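Local structure of hydrolase (Bacteroides thetaiotaomicron, 2OBB) at residues 57-60 with 61-64; 47-50 with 51-55; 108-111 with 112-116; 7-10 with 11-15; 84-87 with 88-92. The protein is of unknown function but binds a magnesium ion and is probably a hydrolase of the haloacid dehalogenase (HAD) type. One frame throughout, in Å; residues are numbered along the deposited sequence.

Interaction 4 holds the magnesium ion and sits nearest the middle of the fold; the others are arranged around it. Interaction 2, with its centre about 12 Å from that of interaction 4, sends Arg49 NH2 to Asp11 OD1 at 2.8 Å. Interaction 1, further along the same helix 51-62, lies equally far off and packs Ala57, Trp60 and Cys61 on Phe10, Ile14 and Val15. Interaction 3 is on the other side of the chain's centre from interactions 1 and 2, its nearest atoms about 6 Å from interaction 4. Residues 84-92 of interaction 5 touch Ala7 in their own chain, while their Lys88 reaches the metal site of the second subunit.

Interaction 1 (57-60 with 61-64); sequences AIEW and CRAR
Trp60 turns its indole away from its own backbone N (chi1 -178°), which sets the ring on its carbonyl side, and Arg64, whose chain bends at chi2 (149°), folds over one face of that ring. The guanidinium lies almost parallel to the indole, planes 7° apart, with CZ 3.6 Å from the centroid of the five-membered ring of Trp60: a cation-pi stack. Arg64 CD rests over the six-membered ring of Trp60 at 3.7 Å from its centroid, a CH-pi contact. Arg64 NH1 also donates, in the guanidinium plane, to Trp60 O at 2.9 Å, which fixes the rotation of the stacked group. Cys61 SG stands at the ring edge, 3.7 Å from Trp60 CE3. A leucine in place of Trp60 would probably leave the guanidinium without its flat partner and open a gap toward Ile14, Val15 and Val30, which the indole also touches. Arg62 NH2 approaches Glu59 OE2, but with Glu59 modelled in two conformers this salt bridge is doubtful. Tryptophan near the end of helix 51-62 and arginine just after it suit each other: the cation covers an aromatic face, and the partial negative charge of the helix's C-terminal carbonyls probably favours it.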
loop_
_atom_site.group_PDB
_atom_site.type_symbol
_atom_site.label_atom_id
_atom_site.label_comp_id
_atom_site.label_asym_id
_atom_site.label_seq_id
_atom_site.Cartn_x
_atom_site.Cartn_y
_atom_site.Cartn_z
ATOM N N ALA A 57 -13.551 -14.189 -0.143
ATOM C CA ALA A 57 -12.708 -13.564 -1.180
ATOM C C ALA A 57 -11.847 -14.600 -1.878
ATOM O O ALA A 57 -11.704 -14.569 -3.101
ATOM C CB ALA A 57 -11.836 -12.420 -0.615
ATOM N N ILE A 58 -11.290 -15.536 -1.110
ATOM C CA ILE A 58 -10.411 -16.560 -1.684
ATOM C C ILE A 58 -11.167 -17.520 -2.610
ATOM O O ILE A 58 -10.676 -17.866 -3.712
ATOM C CB ILE A 58 -9.686 -17.338 -0.574
ATOM C CG1 ILE A 58 -8.570 -16.477 0.001
ATOM C CG2 ILE A 58 -9.109 -18.646 -1.100
ATOM C CD1 ILE A 58 -8.188 -16.868 1.439
ATOM N N GLU A 59 -12.343 -17.972 -2.184
ATOM C CA GLU A 59 -13.112 -18.885 -3.024
ATOM C C GLU A 59 -13.601 -18.201 -4.300
ATOM O O GLU A 59 -13.600 -18.807 -5.371
ATOM C CB GLU A 59 -14.264 -19.562 -2.266
ATOM C CG GLU A 59 -13.991 -21.035 -1.943
ATOM C CD GLU A 59 -14.074 -21.966 -3.162
ATOM O OE1 GLU A 59 -14.635 -21.575 -4.210
ATOM O OE2 GLU A 59 -13.583 -23.112 -3.064
ATOM N N TRP A 60 -14.006 -16.941 -4.181
ATOM C CA TRP A 60 -14.425 -16.179 -5.345
ATOM C C TRP A 60 -13.262 -16.124 -6.359
ATOM O O TRP A 60 -13.467 -16.275 -7.573
ATOM C CB TRP A 60 -14.865 -14.772 -4.905
ATOM C CG TRP A 60 -15.371 -13.917 -6.013
ATOM C CD1 TRP A 60 -16.679 -13.713 -6.375
ATOM C CD2 TRP A 60 -14.569 -13.170 -6.950
ATOM N NE1 TRP A 60 -16.739 -12.875 -7.481
ATOM C CE2 TRP A 60 -15.460 -12.524 -7.846
ATOM C CE3 TRP A 60 -13.196 -13.007 -7.125
ATOM C CZ2 TRP A 60 -15.011 -11.706 -8.899
ATOM C CZ3 TRP A 60 -12.739 -12.169 -8.173
ATOM C CH2 TRP A 60 -13.654 -11.545 -9.049
ATOM N N CYS A 61 -12.040 -15.942 -5.861
ATOM C CA CYS A 61 -10.878 -15.949 -6.749
ATOM C C CYS A 61 -10.571 -17.328 -7.301
ATOM O O CYS A 61 -10.325 -17.471 -8.503
ATOM C CB CYS A 61 -9.645 -15.371 -6.072
ATOM S SG CYS A 61 -9.829 -13.623 -5.709
ATOM N N ARG A 62 -10.570 -18.336 -6.424
ATOM C CA ARG A 62 -10.315 -19.728 -6.820
ATOM C C ARG A 62 -11.240 -20.163 -7.960
ATOM O O ARG A 62 -10.801 -20.791 -8.922
ATOM C CB ARG A 62 -10.498 -20.646 -5.613
ATOM C CG ARG A 62 -10.375 -22.123 -5.933
ATOM C CD ARG A 62 -10.465 -23.027 -4.693
ATOM N NE ARG A 62 -9.436 -22.689 -3.699
ATOM C CZ ARG A 62 -9.680 -22.183 -2.483
ATOM N NH1 ARG A 62 -8.648 -21.917 -1.682
ATOM N NH2 ARG A 62 -10.938 -21.960 -2.052
ATOM N N ALA A 63 -12.519 -19.801 -7.853
ATOM C CA ALA A 63 -13.524 -20.167 -8.858
ATOM C C ALA A 63 -13.251 -19.579 -10.248
ATOM O O ALA A 63 -13.792 -20.046 -11.243
ATOM C CB ALA A 63 -14.903 -19.773 -8.375
ATOM N N ARG A 64 -12.419 -18.544 -10.298
ATOM C CA ARG A 64 -12.021 -17.909 -11.542
ATOM C C ARG A 64 -10.598 -18.331 -11.896
ATOM O O ARG A 64 -9.941 -17.754 -12.770
ATOM C CB ARG A 64 -12.164 -16.392 -11.404
ATOM C CG ARG A 64 -13.610 -15.922 -11.617
ATOM C CD ARG A 64 -14.005 -14.685 -10.823
ATOM N NE ARG A 64 -15.455 -14.480 -10.875
ATOM C CZ ARG A 64 -16.327 -14.998 -10.002
ATOM N NH1 ARG A 64 -15.904 -15.743 -8.982
ATOM N NH2 ARG A 64 -17.629 -14.779 -10.142
#

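Interaction 2 (47-50 with 51-55); sequences SVRE and GELLD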
loop_
_atom_site.group_PDB
_atom_site.type_symbol
_atom_site.label_atom_id
_atom_site.label_comp_id
_atom_site.label_asym_id
_atom_site.label_seq_id
_atom_site.Cartn_x
_atom_site.Cartn_y
_atom_site.Cartn_z
ATOM N N SER A 47 -5.703 -7.995 2.380
ATOM C CA SER A 47 -7.030 -7.468 2.642
ATOM C C SER A 47 -7.288 -7.327 4.134
ATOM O O SER A 47 -6.783 -8.115 4.939
ATOM C CB SER A 47 -8.055 -8.429 2.058
ATOM O OG SER A 47 -9.360 -7.927 2.203
ATOM N N VAL A 48 -8.080 -6.327 4.516
ATOM C CA VAL A 48 -8.523 -6.229 5.891
ATOM C C VAL A 48 -9.476 -7.389 6.211
ATOM O O VAL A 48 -9.731 -7.668 7.378
ATOM C CB VAL A 48 -9.160 -4.835 6.243
ATOM C CG1 VAL A 48 -8.102 -3.729 6.177
ATOM C CG2 VAL A 48 -10.381 -4.523 5.352
ATOM N N ARG A 49 -9.989 -8.059 5.172
ATOM C CA ARG A 49 -10.780 -9.290 5.345
ATOM C C ARG A 49 -10.007 -10.343 6.171
ATOM O O ARG A 49 -8.814 -10.608 5.909
ATOM C CB ARG A 49 -11.181 -9.881 3.982
ATOM C CG ARG A 49 -12.295 -9.114 3.260
ATOM C CD ARG A 49 -12.556 -9.637 1.835
ATOM N NE ARG A 49 -13.614 -8.895 1.137
ATOM C CZ ARG A 49 -14.873 -9.310 0.972
ATOM N NH1 ARG A 49 -15.276 -10.487 1.445
ATOM N NH2 ARG A 49 -15.744 -8.538 0.323
ATOM N N GLU A 50 -10.691 -10.905 7.169
ATOM C CA GLU A 50 -10.230 -12.050 7.972
ATOM C C GLU A 50 -11.385 -13.071 8.137
ATOM O O GLU A 50 -12.557 -12.742 7.932
ATOM C CB GLU A 50 -9.799 -11.613 9.384
ATOM C CG GLU A 50 -8.770 -10.477 9.485
ATOM C CD GLU A 50 -7.306 -10.907 9.212
ATOM O OE1 GLU A 50 -7.042 -12.063 8.761
ATOM O OE2 GLU A 50 -6.415 -10.062 9.450
ATOM N N GLY A 51 -11.063 -14.300 8.527
ATOM C CA GLY A 51 -12.103 -15.303 8.791
ATOM C C GLY A 51 -12.921 -15.602 7.554
ATOM O O GLY A 51 -12.383 -15.598 6.429
ATOM N N GLU A 52 -14.218 -15.852 7.733
ATOM C CA GLU A 52 -15.072 -16.270 6.613
ATOM C C GLU A 52 -15.239 -15.223 5.493
ATOM O O GLU A 52 -15.540 -15.591 4.353
ATOM C CB GLU A 52 -16.425 -16.807 7.102
ATOM C CG GLU A 52 -16.401 -18.290 7.568
ATOM C CD GLU A 52 -16.464 -19.307 6.410
ATOM O OE1 GLU A 52 -17.561 -19.841 6.148
ATOM O OE2 GLU A 52 -15.429 -19.576 5.764
ATOM N N LEU A 53 -15.032 -13.943 5.802
ATOM C CA LEU A 53 -15.022 -12.911 4.756
ATOM C C LEU A 53 -13.777 -12.982 3.868
ATOM O O LEU A 53 -13.846 -12.708 2.666
ATOM C CB LEU A 53 -15.180 -11.516 5.354
ATOM C CG LEU A 53 -16.584 -11.196 5.872
ATOM C CD1 LEU A 53 -16.607 -9.812 6.525
ATOM C CD2 LEU A 53 -17.633 -11.313 4.757
ATOM N N LEU A 54 -12.646 -13.349 4.463
ATOM C CA LEU A 54 -11.461 -13.682 3.696
ATOM C C LEU A 54 -11.716 -14.918 2.843
ATOM O O LEU A 54 -11.452 -14.917 1.638
ATOM C CB LEU A 54 -10.249 -13.921 4.608
ATOM C CG LEU A 54 -8.863 -14.017 3.924
ATOM C CD1 LEU A 54 -8.508 -12.747 3.088
ATOM C CD2 LEU A 54 -7.756 -14.345 4.957
ATOM N N ASP A 55 -12.222 -15.974 3.481
ATOM C CA ASP A 55 -12.513 -17.219 2.789
ATOM C C ASP A 55 -13.391 -16.945 1.578
ATOM O O ASP A 55 -13.115 -17.433 0.490
ATOM C CB ASP A 55 -13.189 -18.223 3.733
ATOM C CG ASP A 55 -12.238 -18.749 4.822
ATOM O OD1 ASP A 55 -10.994 -18.732 4.588
ATOM O OD2 ASP A 55 -12.735 -19.179 5.908
#
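Arg49 lays its methylene chain along the first turn of helix 51-62, with CD 3.4 Å from Leu53 O and CB 3.8 Å from Leu54 CA. This is the junction between strand 42-45 and that helix in a beta-alpha-beta unit, and it begins with an ST turn in which Ser47 OG accepts from Arg49 N at 3.0 Å. The serine, in the loop just after strand 42-45, is consistent with the Ser/Thr of motif II in HAD enzymes. Extended from CG to NE, the arginine carries its guanidinium past the helix backbone, and NH1 donates in the guanidinium plane to Leu53 O at 2.9 Å, nearly straight (159°). Its other arm, NH2, forms a salt bridge with Asp11 and a weak bond with Arg21 O, so one group ties the helix start to the metal-site loop. A methionine replacing Arg49 would probably leave Asp11 without its cationic mate and take away the side-chain donor that reaches Leu53 O. The next residue, Glu50, turns its carboxylate outward instead, where OE2 accepts from Arg87 N of the second subunit. Gly51 follows with positive phi (62°), and a side chain there would run into Glu50 O, so glycine suits the place. Glu50 O receives a long, weak bond from Leu53 N. Leucine fits position 54 because an apolar branch can lie against the loop backbone and the arginine's CB: Leu54 CD1 sits 3.6 Å from Arg49 O and 4.0 Å from Arg49 CB.

Interaction 3 (108-111 with 112-116); sequences IIYE and MIKEK
Ile109 and Ile113, one turn apart on helix 106-115, lie side by side and point the same way, with Ile109 CG2 3.9 Å from Ile113 CD1. They belong to the tight face, where branched aliphatic side chains fill the space between the helix and strand 93-95: Ile109 touches Ile95 and Ile113 touches Leu93. Met112, a selenomethionine in the crystal, continues the packing toward helix 119-123 and the second subunit. Its chain bends at chi3 (-55°), which curls CE back to 3.5 Å from Ile109 CA, while its CG lies 3.8 Å from Ile108 CG2. A flexible, unbranched chain can curl back against Ile108 and Ile109 and still meet Ile122 of the same chain and Val100 of the second subunit. The side carrying Lys114 and Glu115 is more exposed and more polar. Tyr110 marks the boundary, its ring against Leu35 and Leu36 of helix 29-38 and its oxygen at the polar side. It runs alongside Lys114, whose CD is 3.5 Å from Tyr110 OH, yet the bond from Lys114 NZ to Tyr110 OH is weak at 3.3 Å. The hydroxyl has a stronger partner in Glu39, with which Lys114 NZ makes only a long, weak ion pair. Glu111 and Glu115 meet through aliphatic carbons, CG of Glu111 at 3.9 Å from CG of Glu115, with their carboxylates turned apart. Glu111 forms a salt bridge with Lys117, which probably offsets the like charge nearby; apolar fit holds one side of the helix, while paired and weakly paired charges line the other.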
loop_
_atom_site.group_PDB
_atom_site.type_symbol
_atom_site.label_atom_id
_atom_site.label_comp_id
_atom_site.label_asym_id
_atom_site.label_seq_id
_atom_site.Cartn_x
_atom_site.Cartn_y
_atom_site.Cartn_z
ATOM N N ILE A 108 -2.862 -0.617 -17.464
ATOM C CA ILE A 108 -1.746 0.217 -17.112
ATOM C C ILE A 108 -0.931 -0.417 -15.985
ATOM O O ILE A 108 0.289 -0.346 -16.005
ATOM C CB ILE A 108 -2.149 1.676 -16.799
ATOM C CG1 ILE A 108 -2.451 2.432 -18.091
ATOM C CG2 ILE A 108 -0.958 2.450 -16.204
ATOM C CD1 ILE A 108 -3.899 2.560 -18.396
ATOM N N ILE A 109 -1.602 -1.052 -15.026
ATOM C CA ILE A 109 -0.905 -1.759 -13.972
ATOM C C ILE A 109 0.079 -2.731 -14.616
ATOM O O ILE A 109 1.269 -2.735 -14.286
ATOM C CB ILE A 109 -1.889 -2.510 -12.990
ATOM C CG1 ILE A 109 -2.623 -1.514 -12.067
ATOM C CG2 ILE A 109 -1.139 -3.550 -12.146
ATOM C CD1 ILE A 109 -3.777 -2.173 -11.194
ATOM N N TYR A 110 -0.415 -3.522 -15.569
ATOM C CA TYR A 110 0.402 -4.494 -16.272
ATOM C C TYR A 110 1.592 -3.875 -17.028
ATOM O O TYR A 110 2.745 -4.296 -16.855
ATOM C CB TYR A 110 -0.468 -5.320 -17.206
ATOM C CG TYR A 110 0.319 -6.358 -17.954
ATOM C CD1 TYR A 110 0.788 -7.510 -17.311
ATOM C CD2 TYR A 110 0.616 -6.179 -19.302
ATOM C CE1 TYR A 110 1.548 -8.467 -18.005
ATOM C CE2 TYR A 110 1.357 -7.122 -20.009
ATOM C CZ TYR A 110 1.823 -8.264 -19.361
ATOM O OH TYR A 110 2.542 -9.190 -20.092
ATOM N N GLU A 111 1.324 -2.879 -17.864
ATOM C CA GLU A 111 2.421 -2.161 -18.531
ATOM C C GLU A 111 3.468 -1.644 -17.535
ATOM O O GLU A 111 4.664 -1.736 -17.785
ATOM C CB GLU A 111 1.891 -1.025 -19.400
ATOM C CG GLU A 111 2.954 -0.127 -19.975
ATOM C CD GLU A 111 2.391 0.937 -20.925
ATOM O OE1 GLU A 111 1.138 1.098 -20.982
ATOM O OE2 GLU A 111 3.196 1.618 -21.619
HETATM N N MSE A 112 3.033 -1.104 -16.404
HETATM C CA MSE A 112 3.978 -0.529 -15.434
HETATM C C MSE A 112 4.926 -1.592 -14.842
HETATM O O MSE A 112 6.148 -1.391 -14.784
HETATM C CB MSE A 112 3.229 0.197 -14.317
HETATM C CG MSE A 112 2.418 1.384 -14.777
HETATM SE SE MSE A 112 1.574 2.346 -13.269
HETATM C CE MSE A 112 0.588 0.976 -12.387
ATOM N N ILE A 113 4.352 -2.713 -14.410
ATOM C CA ILE A 113 5.122 -3.844 -13.893
ATOM C C ILE A 113 6.056 -4.431 -14.972
ATOM O O ILE A 113 7.261 -4.641 -14.730
ATOM C CB ILE A 113 4.177 -4.949 -13.375
ATOM C CG1 ILE A 113 3.301 -4.392 -12.271
ATOM C CG2 ILE A 113 4.949 -6.151 -12.908
ATOM C CD1 ILE A 113 2.316 -5.352 -11.736
ATOM N N LYS A 114 5.484 -4.676 -16.155
ATOM C CA LYS A 114 6.177 -5.329 -17.251
ATOM C C LYS A 114 7.307 -4.480 -17.811
ATOM O O LYS A 114 8.399 -4.979 -18.054
ATOM C CB LYS A 114 5.178 -5.675 -18.363
ATOM C CG LYS A 114 5.753 -6.538 -19.467
ATOM C CD LYS A 114 5.717 -8.015 -19.094
ATOM C CE LYS A 114 6.491 -8.845 -20.126
ATOM N NZ LYS A 114 5.648 -9.111 -21.321
ATOM N N GLU A 115 7.035 -3.199 -18.026
ATOM C CA GLU A 115 7.983 -2.314 -18.676
ATOM C C GLU A 115 8.812 -1.529 -17.653
ATOM O O GLU A 115 9.656 -0.709 -18.035
ATOM C CB GLU A 115 7.255 -1.359 -19.622
ATOM C CG GLU A 115 6.296 -2.031 -20.592
ATOM C CD GLU A 115 6.985 -3.039 -21.513
ATOM O OE1 GLU A 115 8.067 -2.700 -22.060
ATOM O OE2 GLU A 115 6.449 -4.165 -21.692
ATOM N N LYS A 116 8.591 -1.800 -16.364
ATOM C CA LYS A 116 9.231 -1.054 -15.263
ATOM C C LYS A 116 9.019 0.449 -15.469
ATOM O O LYS A 116 9.913 1.184 -15.881
ATOM C CB LYS A 116 10.709 -1.425 -15.112
ATOM C CG LYS A 116 10.949 -2.612 -14.189
ATOM C CD LYS A 116 12.074 -3.512 -14.722
ATOM C CE LYS A 116 12.183 -4.825 -13.923
ATOM N NZ LYS A 116 13.017 -5.853 -14.648
#

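Interaction 4 (7-10 with 11-15); sequences AVDF and DGTIV. With MG (magnesium ion), chain B.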
loop_
_atom_site.group_PDB
_atom_site.type_symbol
_atom_site.label_atom_id
_atom_site.label_comp_id
_atom_site.label_asym_id
_atom_site.label_seq_id
_atom_site.Cartn_x
_atom_site.Cartn_y
_atom_site.Cartn_z
ATOM N N ALA A 7 1.650 -7.644 -3.460
ATOM C CA ALA A 7 0.498 -7.657 -2.577
ATOM C C ALA A 7 -0.688 -7.055 -3.312
ATOM O O ALA A 7 -0.581 -5.953 -3.831
ATOM C CB ALA A 7 0.787 -6.861 -1.322
ATOM N N VAL A 8 -1.808 -7.763 -3.370
ATOM C CA VAL A 8 -2.972 -7.240 -4.074
ATOM C C VAL A 8 -4.171 -7.122 -3.154
ATOM O O VAL A 8 -4.611 -8.104 -2.522
ATOM C CB VAL A 8 -3.352 -8.074 -5.342
ATOM C CG1 VAL A 8 -4.373 -7.279 -6.255
ATOM C CG2 VAL A 8 -2.102 -8.448 -6.133
ATOM N N ASP A 9 -4.721 -5.917 -3.098
ATOM C CA ASP A 9 -5.918 -5.683 -2.311
ATOM C C ASP A 9 -7.105 -6.373 -2.983
ATOM O O ASP A 9 -7.034 -6.731 -4.155
ATOM C CB ASP A 9 -6.140 -4.193 -2.180
ATOM C CG ASP A 9 -7.416 -3.856 -1.481
ATOM O OD1 ASP A 9 -7.616 -4.344 -0.364
ATOM O OD2 ASP A 9 -8.213 -3.064 -2.032
ATOM N N PHE A 10 -8.188 -6.582 -2.242
ATOM C CA PHE A 10 -9.342 -7.185 -2.843
ATOM C C PHE A 10 -10.421 -6.155 -3.192
ATOM O O PHE A 10 -10.619 -5.865 -4.393
ATOM C CB PHE A 10 -9.895 -8.307 -1.964
ATOM C CG PHE A 10 -11.020 -9.075 -2.599
ATOM C CD1 PHE A 10 -10.804 -9.838 -3.751
ATOM C CD2 PHE A 10 -12.295 -9.070 -2.032
ATOM C CE1 PHE A 10 -11.848 -10.584 -4.338
ATOM C CE2 PHE A 10 -13.353 -9.814 -2.622
ATOM C CZ PHE A 10 -13.122 -10.566 -3.770
ATOM N N ASP A 11 -11.113 -5.610 -2.175
ATOM C CA ASP A 11 -12.233 -4.698 -2.429
ATOM C C ASP A 11 -11.814 -3.344 -3.014
ATOM O O ASP A 11 -10.984 -2.617 -2.432
ATOM C CB ASP A 11 -13.070 -4.470 -1.176
ATOM C CG ASP A 11 -13.499 -5.761 -0.517
ATOM O OD1 ASP A 11 -14.500 -6.368 -0.956
ATOM O OD2 ASP A 11 -12.826 -6.162 0.454
ATOM N N GLY A 12 -12.407 -3.005 -4.157
ATOM C CA GLY A 12 -12.077 -1.776 -4.868
ATOM C C GLY A 12 -10.898 -1.957 -5.813
ATOM O O GLY A 12 -10.571 -1.053 -6.576
ATOM N N THR A 13 -10.256 -3.124 -5.745
ATOM C CA THR A 13 -9.065 -3.413 -6.519
ATOM C C THR A 13 -9.281 -4.533 -7.532
ATOM O O THR A 13 -8.998 -4.359 -8.705
ATOM C CB THR A 13 -7.875 -3.784 -5.596
ATOM O OG1 THR A 13 -7.667 -2.730 -4.654
ATOM C CG2 THR A 13 -6.575 -4.000 -6.398
ATOM N N ILE A 14 -9.723 -5.700 -7.051
ATOM C CA ILE A 14 -10.044 -6.847 -7.893
ATOM C C ILE A 14 -11.554 -6.832 -8.223
ATOM O O ILE A 14 -11.963 -7.216 -9.335
ATOM C CB ILE A 14 -9.641 -8.189 -7.192
ATOM C CG1 ILE A 14 -8.110 -8.314 -7.053
ATOM C CG2 ILE A 14 -10.168 -9.417 -7.962
ATOM C CD1 ILE A 14 -7.653 -9.555 -6.314
ATOM N N VAL A 15 -12.378 -6.409 -7.239
ATOM C CA VAL A 15 -13.823 -6.248 -7.441
ATOM C C VAL A 15 -14.256 -4.844 -7.058
ATOM O O VAL A 15 -13.572 -4.197 -6.281
ATOM C CB VAL A 15 -14.648 -7.274 -6.625
ATOM C CG1 VAL A 15 -14.419 -8.660 -7.157
ATOM C CG2 VAL A 15 -14.304 -7.197 -5.111
HETATM MG MG MG B . -9.663 -1.660 -1.464
HETATM O O HOH W 1 -10.064 -5.917 0.559
HETATM O O HOH W 2 -10.011 -2.560 0.307
HETATM O O HOH W 3 -7.975 -0.966 -0.371
HETATM O O HOH W 4 -10.968 -0.046 -1.049
#
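Val8, a small branched residue on strand 5-8, lays CG1 against Thr13 CG2 and Ile14 CG1. Asp9 follows; its CG, anti to the backbone N (chi1 175°), swings the carboxylate toward the magnesium ion. Asp9 OD2 binds the metal at 2.1 Å and, through its anti lone pair, also accepts from Thr13 OG1 at 2.7 Å. The threonine hydroxyl thus positions the ligand, and it accepts in turn from Asp97 N. Asp9 OD1 faces water 1 and water 2, and water 1 also accepts from Asp11 N. Phe10 bends the chain: Ile14 N donates to its carbonyl O in the carbonyl plane at 2.8 Å, and Thr13 N comes from above that plane at 3.1 Å, with a weaker third bond from Val15 N. Its ring is buried against helix 51-62, one face covered by Val15 CG2, 4.0 Å from the ring centroid. This tight turn presents Asp11 O to the magnesium at 1.9 Å. Gly12 suits its backbone angles and its place beside the ion, where a side chain would crowd the metal. Three waters and Asp97 complete the octahedral shell. An Asp-x-Asp-x-Thr loop after a central parallel strand, binding metal through one carboxylate and one main-chain oxygen, is consistent with the first sequence motif of the HAD superfamily.

Interaction 5 (84-87 with 88-92); sequences GFSR and KLKAD
Two flat peptide groups, those carrying the carbonyls of Gly84 and Lys88, are each met in the carbonyl plane: Lys90 NZ donates to Gly84 O at 2.8 Å, and Ser86 OG donates to Lys88 O at 2.7 Å. Both approaches are close to head-on, with a C=O...donor angle of 158° in each case. The ring of Phe85, between them in sequence, meets that of His82. Ser86 joins the two bonds, because its OG, held between the backbone N and the carbonyl carbon (chi1 66°), also accepts a weak bond from Lys90 NZ at 3.3 Å. Lys90 reaches back by bending at its last torsion (chi4 75°), which turns NZ in toward Gly84. A lysine fits here since its long chain spans the bend and its ammonium can serve two oxygens. These residues belong to the long irregular loop between strands 70-71 and 93-95. Lys88, fully extended, places NZ against Asp9 and Asp96 of the second subunit, consistent with the motif III lysine of HAD enzymes being supplied here across the dimer. Arg87, likewise stretched out, forms a salt bridge with Glu78 of the second subunit. Leu89 instead packs inward on Ala7 of strand 5-8 and on Trp46.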
loop_
_atom_site.group_PDB
_atom_site.type_symbol
_atom_site.label_atom_id
_atom_site.label_comp_id
_atom_site.label_asym_id
_atom_site.label_seq_id
_atom_site.Cartn_x
_atom_site.Cartn_y
_atom_site.Cartn_z
ATOM N N GLY A 84 10.355 -14.347 11.785
ATOM C CA GLY A 84 11.065 -13.219 11.159
ATOM C C GLY A 84 10.010 -12.172 10.849
ATOM O O GLY A 84 10.124 -11.394 9.889
ATOM N N PHE A 85 8.993 -12.169 11.716
ATOM C CA PHE A 85 7.711 -11.476 11.560
ATOM C C PHE A 85 7.804 -9.962 11.448
ATOM O O PHE A 85 8.669 -9.320 12.063
ATOM C CB PHE A 85 6.804 -11.828 12.758
ATOM C CG PHE A 85 5.321 -11.632 12.503
ATOM C CD1 PHE A 85 4.602 -12.530 11.707
ATOM C CD2 PHE A 85 4.633 -10.573 13.086
ATOM C CE1 PHE A 85 3.227 -12.363 11.481
ATOM C CE2 PHE A 85 3.250 -10.404 12.857
ATOM C CZ PHE A 85 2.557 -11.301 12.050
ATOM N N SER A 86 6.902 -9.424 10.631
ATOM C CA SER A 86 6.469 -8.027 10.701
ATOM C C SER A 86 4.964 -8.011 10.371
ATOM O O SER A 86 4.491 -8.838 9.594
ATOM C CB SER A 86 7.261 -7.161 9.715
ATOM O OG SER A 86 6.983 -7.516 8.357
ATOM N N ARG A 87 4.208 -7.095 10.956
ATOM C CA ARG A 87 2.787 -7.026 10.648
ATOM C C ARG A 87 2.525 -6.650 9.177
ATOM O O ARG A 87 1.675 -7.253 8.514
ATOM C CB ARG A 87 2.081 -6.067 11.600
ATOM C CG ARG A 87 0.590 -6.173 11.536
ATOM C CD ARG A 87 -0.063 -5.298 12.571
ATOM N NE ARG A 87 -1.430 -4.998 12.164
ATOM C CZ ARG A 87 -2.341 -4.410 12.924
ATOM N NH1 ARG A 87 -2.054 -4.033 14.147
ATOM N NH2 ARG A 87 -3.552 -4.194 12.446
ATOM N N LYS A 88 3.283 -5.684 8.659
ATOM C CA LYS A 88 3.183 -5.290 7.261
ATOM C C LYS A 88 3.889 -6.349 6.397
ATOM O O LYS A 88 4.991 -6.778 6.728
ATOM C CB LYS A 88 3.832 -3.905 7.074
ATOM C CG LYS A 88 3.685 -3.298 5.693
ATOM C CD LYS A 88 4.374 -1.936 5.616
ATOM C CE LYS A 88 4.380 -1.382 4.197
ATOM N NZ LYS A 88 5.385 -0.268 4.015
ATOM N N LEU A 89 3.263 -6.755 5.299
ATOM C CA LEU A 89 3.884 -7.691 4.361
ATOM C C LEU A 89 5.228 -7.197 3.850
ATOM O O LEU A 89 5.445 -5.985 3.698
ATOM C CB LEU A 89 2.998 -7.919 3.144
ATOM C CG LEU A 89 1.694 -8.674 3.348
ATOM C CD1 LEU A 89 1.113 -9.023 1.996
ATOM C CD2 LEU A 89 1.860 -9.912 4.235
ATOM N N LYS A 90 6.113 -8.134 3.542
ATOM C CA LYS A 90 7.390 -7.779 2.955
ATOM C C LYS A 90 7.353 -7.729 1.425
ATOM O O LYS A 90 8.409 -7.705 0.794
ATOM C CB LYS A 90 8.483 -8.722 3.451
ATOM C CG LYS A 90 8.568 -8.719 4.954
ATOM C CD LYS A 90 9.932 -9.216 5.447
ATOM C CE LYS A 90 10.135 -8.881 6.902
ATOM N NZ LYS A 90 9.320 -9.795 7.721
ATOM N N ALA A 91 6.160 -7.675 0.835
ATOM C CA ALA A 91 5.994 -7.592 -0.621
ATOM C C ALA A 91 6.919 -6.580 -1.333
ATOM O O ALA A 91 7.309 -5.581 -0.747
ATOM C CB ALA A 91 4.565 -7.267 -0.938
ATOM N N ASP A 92 7.219 -6.807 -2.608
ATOM C CA ASP A 92 8.016 -5.846 -3.409
ATOM C C ASP A 92 7.157 -4.723 -4.037
ATOM O O ASP A 92 7.674 -3.657 -4.447
ATOM C CB ASP A 92 8.750 -6.603 -4.531
ATOM C CG ASP A 92 9.750 -7.618 -3.989
ATOM O OD1 ASP A 92 10.581 -7.215 -3.147
ATOM O OD2 ASP A 92 9.670 -8.805 -4.374
#